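Local structure of glucose-6-phosphate 1-dehydrogenase (Kluyveromyces lactis, 7E6I) at residues Asp182-Lys187 / Leu247-Leu252; Gln216-Glu221 / Val334-Lys339; Ile285-Tyr290 / Thr315-Gly320; Lys339-Gly344 / Lys459-Gly464. The protein oxidises D-glucose 6-phosphate to 6-phospho-D-glucono-1,5-lactone with NADP(+) as acceptor, the first step of the oxidative pentose phosphate pathway. All blocks are in the same frame, centred on the assembly; numbering follows the deposited sequence.

Interaction 1: residues Asp182-Lys187 / Leu247-Leu252. With BG6 (6-O-phosphono-beta-D-glucopyranose), chain B.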
# COMPACT_ATOMS: atom_id res chain seq x y z
N ASP A 182 3.17 1.88 3.62
CA ASP A 182 2.24 1.00 2.91
C ASP A 182 2.37 1.38 1.44
O ASP A 182 2.04 2.51 1.07
CB ASP A 182 0.82 1.19 3.44
CG ASP A 182 -0.19 0.24 2.81
OD1 ASP A 182 -0.19 0.07 1.56
OD2 ASP A 182 -1.00 -0.33 3.58
N HIS A 183 2.91 0.48 0.62
CA HIS A 183 3.33 0.93 -0.71
C HIS A 183 2.15 1.31 -1.61
O HIS A 183 2.35 2.04 -2.59
CB HIS A 183 4.22 -0.12 -1.39
CG HIS A 183 3.47 -1.26 -2.03
ND1 HIS A 183 3.08 -2.38 -1.33
CD2 HIS A 183 3.07 -1.45 -3.32
CE1 HIS A 183 2.46 -3.21 -2.16
NE2 HIS A 183 2.44 -2.67 -3.37
N TYR A 184 0.92 0.89 -1.28
CA TYR A 184 -0.23 1.36 -2.06
C TYR A 184 -0.34 2.88 -2.06
O TYR A 184 -0.75 3.47 -3.07
CB TYR A 184 -1.52 0.74 -1.53
CG TYR A 184 -1.86 -0.55 -2.22
CD1 TYR A 184 -0.89 -1.55 -2.40
CD2 TYR A 184 -3.14 -0.78 -2.71
CE1 TYR A 184 -1.20 -2.74 -3.04
CE2 TYR A 184 -3.46 -1.96 -3.35
CZ TYR A 184 -2.49 -2.94 -3.51
OH TYR A 184 -2.82 -4.12 -4.15
N LEU A 185 0.02 3.52 -0.95
CA LEU A 185 -0.00 4.97 -0.82
C LEU A 185 0.96 5.65 -1.78
O LEU A 185 0.94 6.89 -1.87
CB LEU A 185 0.31 5.36 0.62
CG LEU A 185 -0.71 4.88 1.66
CD1 LEU A 185 -0.40 5.46 3.03
CD2 LEU A 185 -2.11 5.26 1.24
N GLY A 186 1.80 4.91 -2.51
CA GLY A 186 2.64 5.52 -3.51
C GLY A 186 2.19 5.30 -4.94
O GLY A 186 2.85 5.77 -5.88
N LYS A 187 1.08 4.57 -5.13
CA LYS A 187 0.56 4.29 -6.46
C LYS A 187 -0.15 5.51 -7.03
O LYS A 187 -0.89 6.20 -6.32
CB LYS A 187 -0.40 3.11 -6.42
CG LYS A 187 0.24 1.78 -6.09
CD LYS A 187 -0.77 0.64 -6.16
CE LYS A 187 -0.16 -0.66 -5.65
NZ LYS A 187 0.54 -1.45 -6.72
N LEU A 247 -7.56 -1.26 3.36
CA LEU A 247 -8.07 -0.34 4.37
C LEU A 247 -7.57 1.08 4.11
O LEU A 247 -8.33 2.05 4.27
CB LEU A 247 -7.68 -0.79 5.77
CG LEU A 247 -8.28 0.05 6.90
CD1 LEU A 247 -9.80 0.11 6.76
CD2 LEU A 247 -7.88 -0.50 8.28
N GLN A 248 -6.32 1.21 3.69
CA GLN A 248 -5.78 2.53 3.35
C GLN A 248 -6.62 3.20 2.27
O GLN A 248 -7.07 4.34 2.43
CB GLN A 248 -4.33 2.39 2.87
CG GLN A 248 -3.31 2.27 3.99
CD GLN A 248 -3.24 3.51 4.87
OE1 GLN A 248 -3.71 4.58 4.49
NE2 GLN A 248 -2.66 3.36 6.05
N VAL A 249 -6.85 2.49 1.15
CA VAL A 249 -7.68 3.01 0.08
C VAL A 249 -9.04 3.45 0.61
O VAL A 249 -9.52 4.55 0.31
CB VAL A 249 -7.84 1.96 -1.03
CG1 VAL A 249 -8.93 2.39 -2.02
CG2 VAL A 249 -6.51 1.71 -1.72
N LEU A 250 -9.69 2.58 1.39
CA LEU A 250 -11.05 2.87 1.86
C LEU A 250 -11.05 4.12 2.71
O LEU A 250 -11.96 4.95 2.64
CB LEU A 250 -11.57 1.67 2.66
CG LEU A 250 -12.93 1.82 3.34
CD1 LEU A 250 -14.02 2.11 2.28
CD2 LEU A 250 -13.26 0.56 4.15
N THR A 251 -10.00 4.28 3.48
CA THR A 251 -9.83 5.45 4.32
C THR A 251 -9.75 6.73 3.48
O THR A 251 -10.40 7.74 3.80
CB THR A 251 -8.58 5.18 5.16
OG1 THR A 251 -8.96 4.94 6.51
CG2 THR A 251 -7.61 6.22 5.10
N LEU A 252 -9.03 6.69 2.36
CA LEU A 252 -8.97 7.83 1.46
C LEU A 252 -10.33 8.12 0.82
O LEU A 252 -10.61 9.27 0.48
CB LEU A 252 -7.93 7.58 0.39
CG LEU A 252 -6.52 7.46 0.96
CD1 LEU A 252 -5.54 6.89 -0.07
CD2 LEU A 252 -6.06 8.84 1.46
C1 BG6 B . 1.91 -7.45 -0.59
C2 BG6 B . 1.26 -8.80 -0.28
O1 BG6 B . 1.83 -6.56 0.45
O5 BG6 B . 1.22 -6.83 -1.76
C3 BG6 B . 1.28 -9.70 -1.47
O2 BG6 B . 1.91 -9.45 0.82
C4 BG6 B . 0.57 -9.07 -2.63
O3 BG6 B . 0.60 -10.95 -1.17
C5 BG6 B . 1.18 -7.70 -2.96
O4 BG6 B . 0.66 -9.95 -3.75
C6 BG6 B . 0.40 -6.94 -4.00
O6 BG6 B . 1.05 -5.70 -4.20
P BG6 B . 0.99 -5.03 -5.71
O1P BG6 B . -0.50 -5.01 -6.00
O2P BG6 B . 1.76 -5.90 -6.66
O3P BG6 B . 1.59 -3.62 -5.77
O HOH W 1 -1.34 0.21 6.23

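Interaction 2: residues Gln216-Glu221 / Val334-Lys339. With BG6 (6-O-phosphono-beta-D-glucopyranose), chain B.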
# COMPACT_ATOMS: atom_id res chain seq x y z
N GLN A 216 -17.36 -0.40 -2.73
CA GLN A 216 -16.59 -1.64 -2.85
C GLN A 216 -15.13 -1.32 -3.12
O GLN A 216 -14.83 -0.51 -4.01
CB GLN A 216 -17.11 -2.50 -3.99
CG GLN A 216 -18.39 -3.27 -3.72
CD GLN A 216 -18.75 -4.17 -4.89
OE1 GLN A 216 -18.21 -5.27 -5.02
NE2 GLN A 216 -19.65 -3.70 -5.76
N VAL A 217 -14.22 -1.94 -2.37
CA VAL A 217 -12.80 -1.97 -2.69
C VAL A 217 -12.44 -3.42 -3.03
O VAL A 217 -12.72 -4.32 -2.24
CB VAL A 217 -11.92 -1.45 -1.53
CG1 VAL A 217 -10.48 -1.40 -1.96
CG2 VAL A 217 -12.38 -0.08 -1.09
N VAL A 218 -11.83 -3.64 -4.19
CA VAL A 218 -11.75 -4.97 -4.79
C VAL A 218 -10.30 -5.28 -5.13
O VAL A 218 -9.62 -4.47 -5.79
CB VAL A 218 -12.62 -5.07 -6.05
CG1 VAL A 218 -12.44 -6.43 -6.67
CG2 VAL A 218 -14.10 -4.82 -5.70
N PHE A 219 -9.83 -6.45 -4.69
CA PHE A 219 -8.47 -6.93 -4.95
C PHE A 219 -8.56 -8.34 -5.49
O PHE A 219 -9.12 -9.23 -4.83
CB PHE A 219 -7.63 -6.89 -3.66
CG PHE A 219 -6.26 -7.55 -3.77
CD1 PHE A 219 -6.12 -8.92 -3.64
CD2 PHE A 219 -5.12 -6.77 -3.91
CE1 PHE A 219 -4.85 -9.52 -3.69
CE2 PHE A 219 -3.87 -7.36 -3.96
CZ PHE A 219 -3.73 -8.73 -3.85
N LYS A 220 -8.02 -8.55 -6.68
CA LYS A 220 -8.03 -9.86 -7.31
C LYS A 220 -6.62 -10.15 -7.80
O LYS A 220 -5.99 -9.29 -8.43
CB LYS A 220 -9.00 -9.91 -8.49
CG LYS A 220 -10.46 -10.03 -8.12
CD LYS A 220 -11.31 -9.86 -9.35
CE LYS A 220 -12.08 -11.14 -9.69
NZ LYS A 220 -13.01 -10.94 -10.85
N GLU A 221 -6.14 -11.34 -7.50
CA GLU A 221 -4.93 -11.83 -8.13
C GLU A 221 -5.19 -13.19 -8.77
O GLU A 221 -6.01 -13.97 -8.27
CB GLU A 221 -3.79 -11.94 -7.12
CG GLU A 221 -2.96 -10.67 -7.03
CD GLU A 221 -2.01 -10.71 -5.84
OE1 GLU A 221 -2.08 -11.70 -5.07
OE2 GLU A 221 -1.21 -9.75 -5.69
N VAL A 334 -18.13 -2.90 1.39
CA VAL A 334 -17.53 -4.22 1.27
C VAL A 334 -16.08 -4.07 0.82
O VAL A 334 -15.78 -3.35 -0.14
CB VAL A 334 -18.31 -5.12 0.30
CG1 VAL A 334 -17.54 -6.43 0.07
CG2 VAL A 334 -19.69 -5.41 0.83
N MET A 335 -15.18 -4.76 1.51
CA MET A 335 -13.83 -5.00 1.03
C MET A 335 -13.72 -6.47 0.69
O MET A 335 -14.14 -7.32 1.48
CB MET A 335 -12.78 -4.63 2.07
CG MET A 335 -12.43 -3.14 2.11
SD MET A 335 -11.12 -2.77 3.31
CE MET A 335 -10.66 -4.43 3.78
N ARG A 336 -13.19 -6.78 -0.48
CA ARG A 336 -13.08 -8.18 -0.88
C ARG A 336 -11.75 -8.39 -1.60
O ARG A 336 -11.38 -7.61 -2.48
CB ARG A 336 -14.27 -8.61 -1.75
CG ARG A 336 -14.51 -7.83 -3.05
CD ARG A 336 -15.87 -8.26 -3.62
NE ARG A 336 -16.41 -7.41 -4.69
CZ ARG A 336 -16.18 -7.61 -5.99
NH1 ARG A 336 -15.40 -8.61 -6.36
NH2 ARG A 336 -16.73 -6.82 -6.91
N ALA A 337 -11.03 -9.43 -1.19
CA ALA A 337 -9.70 -9.72 -1.69
C ALA A 337 -9.55 -11.23 -1.87
O ALA A 337 -9.99 -12.00 -1.01
CB ALA A 337 -8.62 -9.21 -0.75
N GLY A 338 -8.92 -11.64 -2.98
CA GLY A 338 -8.68 -13.05 -3.22
C GLY A 338 -7.45 -13.29 -4.06
O GLY A 338 -7.09 -12.49 -4.93
N LYS A 339 -6.79 -14.41 -3.78
CA LYS A 339 -5.75 -14.97 -4.64
C LYS A 339 -6.35 -16.12 -5.43
O LYS A 339 -7.38 -16.68 -5.06
CB LYS A 339 -4.56 -15.45 -3.80
CG LYS A 339 -3.46 -14.39 -3.62
CD LYS A 339 -2.96 -14.31 -2.18
CE LYS A 339 -1.46 -14.01 -2.09
NZ LYS A 339 -1.03 -12.74 -2.73
C1 BG6 B . 1.91 -7.45 -0.59
C2 BG6 B . 1.26 -8.80 -0.28
O1 BG6 B . 1.83 -6.56 0.45
O5 BG6 B . 1.22 -6.83 -1.76
C3 BG6 B . 1.28 -9.70 -1.47
O2 BG6 B . 1.91 -9.45 0.82
C4 BG6 B . 0.57 -9.07 -2.63
O3 BG6 B . 0.60 -10.95 -1.17
C5 BG6 B . 1.18 -7.70 -2.96
O4 BG6 B . 0.66 -9.95 -3.75
C6 BG6 B . 0.40 -6.94 -4.00
O6 BG6 B . 1.05 -5.70 -4.20
P BG6 B . 0.99 -5.03 -5.71
O1P BG6 B . -0.50 -5.01 -6.00
O2P BG6 B . 1.76 -5.90 -6.66
O3P BG6 B . 1.59 -3.62 -5.77
O HOH W 2 -15.47 -9.94 -9.44

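Interaction 3: residues Ile285-Tyr290 / Thr315-Gly320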
# COMPACT_ATOMS: atom_id res chain seq x y z
N ILE A 285 -19.57 -11.88 6.64
CA ILE A 285 -18.27 -12.30 6.12
C ILE A 285 -18.44 -13.43 5.12
O ILE A 285 -19.37 -14.22 5.20
CB ILE A 285 -17.38 -12.72 7.31
CG1 ILE A 285 -16.28 -11.70 7.49
CG2 ILE A 285 -16.87 -14.16 7.21
CD1 ILE A 285 -16.57 -10.80 8.64
N LEU A 286 -17.54 -13.47 4.14
CA LEU A 286 -17.52 -14.53 3.13
C LEU A 286 -16.08 -14.97 2.97
O LEU A 286 -15.24 -14.20 2.50
CB LEU A 286 -18.10 -14.05 1.80
CG LEU A 286 -18.81 -15.06 0.91
CD1 LEU A 286 -18.23 -15.06 -0.50
CD2 LEU A 286 -18.75 -16.45 1.50
N ILE A 287 -15.79 -16.20 3.35
CA ILE A 287 -14.43 -16.68 3.58
C ILE A 287 -14.21 -17.91 2.70
O ILE A 287 -15.07 -18.79 2.63
CB ILE A 287 -14.24 -16.96 5.08
CG1 ILE A 287 -13.19 -16.03 5.65
CG2 ILE A 287 -14.07 -18.40 5.44
CD1 ILE A 287 -13.67 -14.62 5.56
N GLY A 288 -13.09 -17.92 1.98
CA GLY A 288 -12.85 -18.96 0.99
C GLY A 288 -11.39 -19.36 0.94
O GLY A 288 -10.50 -18.59 1.31
N GLN A 289 -11.15 -20.59 0.50
CA GLN A 289 -9.82 -21.18 0.31
C GLN A 289 -9.80 -21.84 -1.05
O GLN A 289 -10.78 -22.48 -1.45
CB GLN A 289 -9.48 -22.20 1.42
CG GLN A 289 -8.07 -22.76 1.37
CD GLN A 289 -7.84 -23.90 2.36
OE1 GLN A 289 -7.92 -25.08 2.00
NE2 GLN A 289 -7.56 -23.54 3.61
N TYR A 290 -8.71 -21.68 -1.80
CA TYR A 290 -8.77 -22.12 -3.19
C TYR A 290 -8.46 -23.61 -3.32
O TYR A 290 -7.49 -24.12 -2.74
CB TYR A 290 -7.86 -21.27 -4.10
CG TYR A 290 -6.37 -21.43 -4.00
CD1 TYR A 290 -5.68 -22.37 -4.76
CD2 TYR A 290 -5.62 -20.55 -3.20
CE1 TYR A 290 -4.28 -22.48 -4.69
CE2 TYR A 290 -4.23 -20.65 -3.13
CZ TYR A 290 -3.57 -21.61 -3.87
OH TYR A 290 -2.20 -21.68 -3.79
N THR A 315 -7.77 -17.69 1.78
CA THR A 315 -7.13 -17.05 0.63
C THR A 315 -8.08 -16.12 -0.12
O THR A 315 -7.64 -15.41 -1.04
CB THR A 315 -6.55 -18.12 -0.33
OG1 THR A 315 -7.62 -18.88 -0.91
CG2 THR A 315 -5.64 -19.08 0.43
N PHE A 316 -9.36 -16.09 0.26
CA PHE A 316 -10.32 -15.12 -0.25
C PHE A 316 -11.19 -14.69 0.91
O PHE A 316 -11.70 -15.55 1.63
CB PHE A 316 -11.21 -15.71 -1.36
CG PHE A 316 -12.32 -14.78 -1.78
CD1 PHE A 316 -13.46 -14.63 -1.01
CD2 PHE A 316 -12.21 -14.05 -2.94
CE1 PHE A 316 -14.45 -13.77 -1.38
CE2 PHE A 316 -13.20 -13.19 -3.31
CZ PHE A 316 -14.33 -13.05 -2.53
N ALA A 317 -11.42 -13.39 1.03
CA ALA A 317 -12.34 -12.87 2.04
C ALA A 317 -13.12 -11.68 1.49
O ALA A 317 -12.55 -10.80 0.84
CB ALA A 317 -11.60 -12.44 3.32
N ALA A 318 -14.42 -11.65 1.78
CA ALA A 318 -15.25 -10.48 1.59
C ALA A 318 -15.78 -10.10 2.97
O ALA A 318 -16.25 -10.97 3.71
CB ALA A 318 -16.39 -10.74 0.61
N ILE A 319 -15.66 -8.82 3.33
CA ILE A 319 -16.02 -8.35 4.66
C ILE A 319 -16.90 -7.11 4.53
O ILE A 319 -16.58 -6.20 3.77
CB ILE A 319 -14.79 -8.01 5.52
CG1 ILE A 319 -13.82 -9.19 5.61
CG2 ILE A 319 -15.22 -7.54 6.90
CD1 ILE A 319 -12.42 -8.79 6.14
N GLY A 320 -17.99 -7.08 5.30
CA GLY A 320 -18.86 -5.91 5.33
C GLY A 320 -18.40 -4.95 6.42
O GLY A 320 -17.97 -5.36 7.49

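Interaction 4: residues Lys339-Gly344 / Lys459-Gly464. With BG6 (6-O-phosphono-beta-D-glucopyranose), chain B.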
# COMPACT_ATOMS: atom_id res chain seq x y z
N LYS A 339 -6.79 -14.41 -3.78
CA LYS A 339 -5.75 -14.97 -4.64
C LYS A 339 -6.35 -16.12 -5.43
O LYS A 339 -7.38 -16.68 -5.06
CB LYS A 339 -4.56 -15.45 -3.80
CG LYS A 339 -3.46 -14.39 -3.62
CD LYS A 339 -2.96 -14.31 -2.18
CE LYS A 339 -1.46 -14.01 -2.09
NZ LYS A 339 -1.03 -12.74 -2.73
N ALA A 340 -5.70 -16.45 -6.55
CA ALA A 340 -6.07 -17.60 -7.38
C ALA A 340 -7.47 -17.44 -7.96
O ALA A 340 -8.26 -18.39 -8.03
CB ALA A 340 -5.95 -18.92 -6.60
N LEU A 341 -7.80 -16.22 -8.37
CA LEU A 341 -9.02 -15.95 -9.10
C LEU A 341 -8.69 -15.84 -10.59
O LEU A 341 -7.58 -16.21 -11.02
CB LEU A 341 -9.67 -14.68 -8.54
CG LEU A 341 -9.93 -14.68 -7.03
CD1 LEU A 341 -10.20 -13.27 -6.50
CD2 LEU A 341 -11.08 -15.62 -6.67
N ASN A 342 -9.61 -15.29 -11.38
CA ASN A 342 -9.53 -15.27 -12.83
C ASN A 342 -8.75 -14.10 -13.41
O ASN A 342 -8.56 -14.06 -14.64
CB ASN A 342 -10.94 -15.22 -13.41
CG ASN A 342 -11.62 -13.89 -13.12
OD1 ASN A 342 -11.79 -13.51 -11.96
ND2 ASN A 342 -11.98 -13.17 -14.17
N GLU A 343 -8.32 -13.13 -12.61
CA GLU A 343 -7.64 -11.96 -13.18
C GLU A 343 -6.93 -11.21 -12.06
O GLU A 343 -7.20 -11.42 -10.88
CB GLU A 343 -8.62 -11.02 -13.89
CG GLU A 343 -9.73 -10.54 -12.96
CD GLU A 343 -10.70 -9.59 -13.61
OE1 GLU A 343 -10.29 -8.86 -14.54
OE2 GLU A 343 -11.87 -9.58 -13.19
N GLY A 344 -6.03 -10.31 -12.46
CA GLY A 344 -5.37 -9.41 -11.54
C GLY A 344 -5.94 -8.01 -11.70
O GLY A 344 -6.02 -7.48 -12.81
N LYS A 459 -14.96 -21.93 2.76
CA LYS A 459 -15.52 -22.65 1.63
C LYS A 459 -14.46 -22.75 0.53
O LYS A 459 -13.64 -21.85 0.35
CB LYS A 459 -16.78 -21.95 1.15
CG LYS A 459 -16.68 -21.35 -0.23
CD LYS A 459 -17.99 -20.66 -0.64
CE LYS A 459 -18.68 -19.94 0.53
NZ LYS A 459 -19.86 -19.17 0.04
N ILE A 460 -14.46 -23.87 -0.19
CA ILE A 460 -13.46 -24.13 -1.22
C ILE A 460 -13.94 -23.54 -2.53
O ILE A 460 -15.13 -23.56 -2.84
CB ILE A 460 -13.19 -25.65 -1.35
CG1 ILE A 460 -12.76 -26.21 0.01
CG2 ILE A 460 -12.11 -25.93 -2.37
CD1 ILE A 460 -11.38 -25.74 0.42
N TYR A 461 -13.00 -22.99 -3.31
CA TYR A 461 -13.36 -22.44 -4.63
C TYR A 461 -12.26 -22.84 -5.59
O TYR A 461 -11.08 -22.89 -5.21
CB TYR A 461 -13.55 -20.90 -4.62
CG TYR A 461 -12.31 -20.09 -4.30
CD1 TYR A 461 -11.98 -19.80 -2.98
CD2 TYR A 461 -11.50 -19.58 -5.30
CE1 TYR A 461 -10.87 -19.06 -2.66
CE2 TYR A 461 -10.38 -18.84 -4.99
CZ TYR A 461 -10.07 -18.58 -3.66
OH TYR A 461 -8.95 -17.82 -3.34
N PRO A 462 -12.60 -23.15 -6.84
CA PRO A 462 -11.57 -23.64 -7.76
C PRO A 462 -10.62 -22.54 -8.17
O PRO A 462 -11.03 -21.40 -8.44
CB PRO A 462 -12.39 -24.15 -8.96
CG PRO A 462 -13.67 -23.40 -8.88
CD PRO A 462 -13.94 -23.14 -7.43
N TYR A 463 -9.34 -22.88 -8.21
CA TYR A 463 -8.32 -21.99 -8.74
C TYR A 463 -8.78 -21.44 -10.08
O TYR A 463 -9.16 -22.20 -10.97
CB TYR A 463 -7.02 -22.76 -8.88
CG TYR A 463 -5.71 -21.99 -9.07
CD1 TYR A 463 -5.52 -21.12 -10.14
CD2 TYR A 463 -4.64 -22.22 -8.22
CE1 TYR A 463 -4.30 -20.46 -10.32
CE2 TYR A 463 -3.42 -21.57 -8.38
CZ TYR A 463 -3.25 -20.70 -9.43
OH TYR A 463 -2.03 -20.06 -9.58
N GLY A 464 -8.81 -20.11 -10.19
CA GLY A 464 -9.05 -19.44 -11.45
C GLY A 464 -10.46 -18.97 -11.66
O GLY A 464 -10.73 -18.31 -12.67
C1 BG6 B . 1.91 -7.45 -0.59
C2 BG6 B . 1.26 -8.80 -0.28
O1 BG6 B . 1.83 -6.56 0.45
O5 BG6 B . 1.22 -6.83 -1.76
C3 BG6 B . 1.28 -9.70 -1.47
O2 BG6 B . 1.91 -9.45 0.82
C4 BG6 B . 0.57 -9.07 -2.63
O3 BG6 B . 0.60 -10.95 -1.17
C5 BG6 B . 1.18 -7.70 -2.96
O4 BG6 B . 0.66 -9.95 -3.75
C6 BG6 B . 0.40 -6.94 -4.00
O6 BG6 B . 1.05 -5.70 -4.20
P BG6 B . 0.99 -5.03 -5.71
O1P BG6 B . -0.50 -5.01 -6.00
O2P BG6 B . 1.76 -5.90 -6.66
O3P BG6 B . 1.59 -3.62 -5.77

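Interaction 1: residues Asp182-Lys187 / Leu247-Leu252
Leu185, in the 3-10 turn 183-186, lies against Gln248 of helix 236-254, their CA atoms 7.5 Å apart; no hydrogen bond joins the two backbones directly. The turn is closed by bonds from Leu185 N, Gly186 N and Lys187 N to the carbonyls three residues back. Asp182 begins it with an Asx turn, OD1 accepting from Tyr184 N through its anti lone pair at 3.2 Å; the same oxygen also accepts from ND1 of His245, probably the catalytic proton acceptor. Gln248 holds CG anti to its carbonyl carbon (chi1 -80°), 3.5 Å from Asp182 OD2, and a bend at chi2 folds the amide over to lay OE1 3.7 Å from both Leu185 CD1 and CD2. One water, 2.7 Å from Asp182 OD2, is weakly held by Gln248 NE2. Firmer partners of that amide are Lys270 at OE1 and Glu435 at NE2, and an alanine here would probably leave both charges without this mate and open a gap beside Leu185. On the ligand side, His183 NE2 (2.7 Å, 168° at the hydrogen) and Lys187 NZ (2.6 Å) both donate to O3P of the substrate phosphate, while Leu185 meets Leu252. The contact sits between helix 263-276, which touches Leu185 and Thr251, and strands 212-220 and 345-352, which meet Tyr184 and Val249.

Interaction 2: residues Gln216-Glu221 / Val334-Lys339
Arg336 and Gln216 reach toward each other on the side of the sheet that also carries Val218. NE and NH2 of the guanidinium both donate to Gln216 OE1, at 2.8 Å and 2.9 Å; the oxygen lies only 3° out of the guanidinium plane, whereas the amide is turned 36° against it. With CG between backbone N and carbonyl carbon (chi1 58°), the extended Arg336 chain runs beside Val218, whose CG2 covers one guanidinium face, 3.5 Å from CZ. A leucine in place of Arg336 would probably leave Gln216 OE1 without its two donors and Val218 without the flat group it covers. The reverse side brings Phe219 CD1 to 3.8 Å from Ala337 CB and Val217 against Met335. At the strand ends Glu221 and Lys339 run side by side: NZ donates to the syn lone pair of Glu221 OE1 at 2.8 Å. Each then holds the sugar, Lys339 NZ donating to O3 at 2.9 Å and Glu221 OE2 accepting from O4 at 2.7 Å. Five backbone bonds, from Val217 N to Glu221 N, keep the strands in register. This is a parallel pair inside a mixed sheet, its C-terminal ends delivering two pocket residues to glucose 6-phosphate.

Interaction 3: residues Ile285-Tyr290 / Thr315-Gly320
Gly288 and Phe316 exchange two backbone bonds, Gly288 N to Phe316 O at 2.8 Å and Phe316 N to Gly288 O at 2.9 Å. Gly288 O also accepts from Thr315 N at 2.9 Å. The two donors reach it differently: Thr315 N lies in the carbonyl plane, while Phe316 N stands above it, 42° out. Two consecutive residues thus face one, a classic beta bulge at the start of strand 316-321, in an otherwise regular antiparallel pair whose directions differ by 174°. Further along, Leu286 and Ala318 form the next hydrogen-bonded pair, each N-H bonding to the other's carbonyl oxygen. The bulge brings Thr315 OG1 to Tyr290 N, a weak bond at 3.1 Å and 124°; that hydroxyl is hydrogen-bonded to Tyr461 OH as well. Tyr290 sets its ring edge to Thr315, CD2 lying 3.5 Å from OG1, and its own OH bonds to Thr225 N. The first side-chain bond of Gln289 points away from strand 316-321, and NE2 bonds to the carbonyls of Ser311 and Cys313. Apolar groups line both sides of the pair: Leu286 CD1 and Phe316 CE1 on one, Ile287 CD1 3.7 Å from Ala317 CB on the other, where Met242 of helix 236-254 touches Ala317 and Ile319.

Interaction 4: residues Lys339-Gly344 / Lys459-Gly464
The loop joining strands 333-338 and 345-352 is pinned here against the C-terminal end of strand 459-462, an outermost strand of the mixed sheet. Two backbone carbonyls of the loop take the main bonds. Tyr461 OH donates to Lys339 O at 2.6 Å. Tyr461 CG sits between its backbone N and carbonyl carbon (chi1 64°), which turns the ring toward the loop and brings Lys339 O and Ala340 O near the ring plane, at its edge. The same hydroxyl is hydrogen-bonded to Thr315 OG1, so it links the loop and strand 459-462 to the bulge beside strand 285-291. The second carbonyl, Ala340 O, accepts from Gly464 N at 2.8 Å in a nearly straight bond, although the donor stands 50° out of the carbonyl plane. Ala340 sends CB over the face of the Tyr463 ring, 3.9 Å from the centroid and 10° off the normal, a well-centred CH-pi contact; Tyr463 OH is taken by Glu226. Leu341 crosses Tyr461 at about a right angle, CD2 lying 3.7 Å from CE2. Beyond it, Gly464 lies flat against the loop, its CA making a CA-H...O contact with Leu341 O at 3.6 Å, while Asn342 OD1 accepts from Lys220. Gly464 has a positive phi, and at its backbone angles a CB would press on the preceding carbonyl. Taken as a whole, this is a loop-to-edge-strand contact at the rim of the substrate site, gripping the backbone of Lys339, the lysine that reaches the sugar.

In the fold
Interactions 2, 3 and 4 belong to one mixed sheet. Interactions 2 and 3, with centres 9 Å apart, are neighbours through strands 333-338 and 316-321, where Met335 O lies 2.8 Å from Ile319 N in a probable hydrogen bond. Interaction 4 shares Lys339 with interaction 2; Lys220 NZ also forms a salt bridge with Glu343 OE2 at 2.9 Å. Interaction 4 meets interaction 3 where Gln289 N lies 2.8 Å from Lys459 O, a probable hydrogen bond. Interaction 1 reaches the phosphate end of the substrate; Tyr184 OH packs 3.4 Å from Phe219 CE2 of interaction 2, which holds sugar hydroxyls. Lys153, Asp240, His245 and Gln373 add further bonds to the ligand.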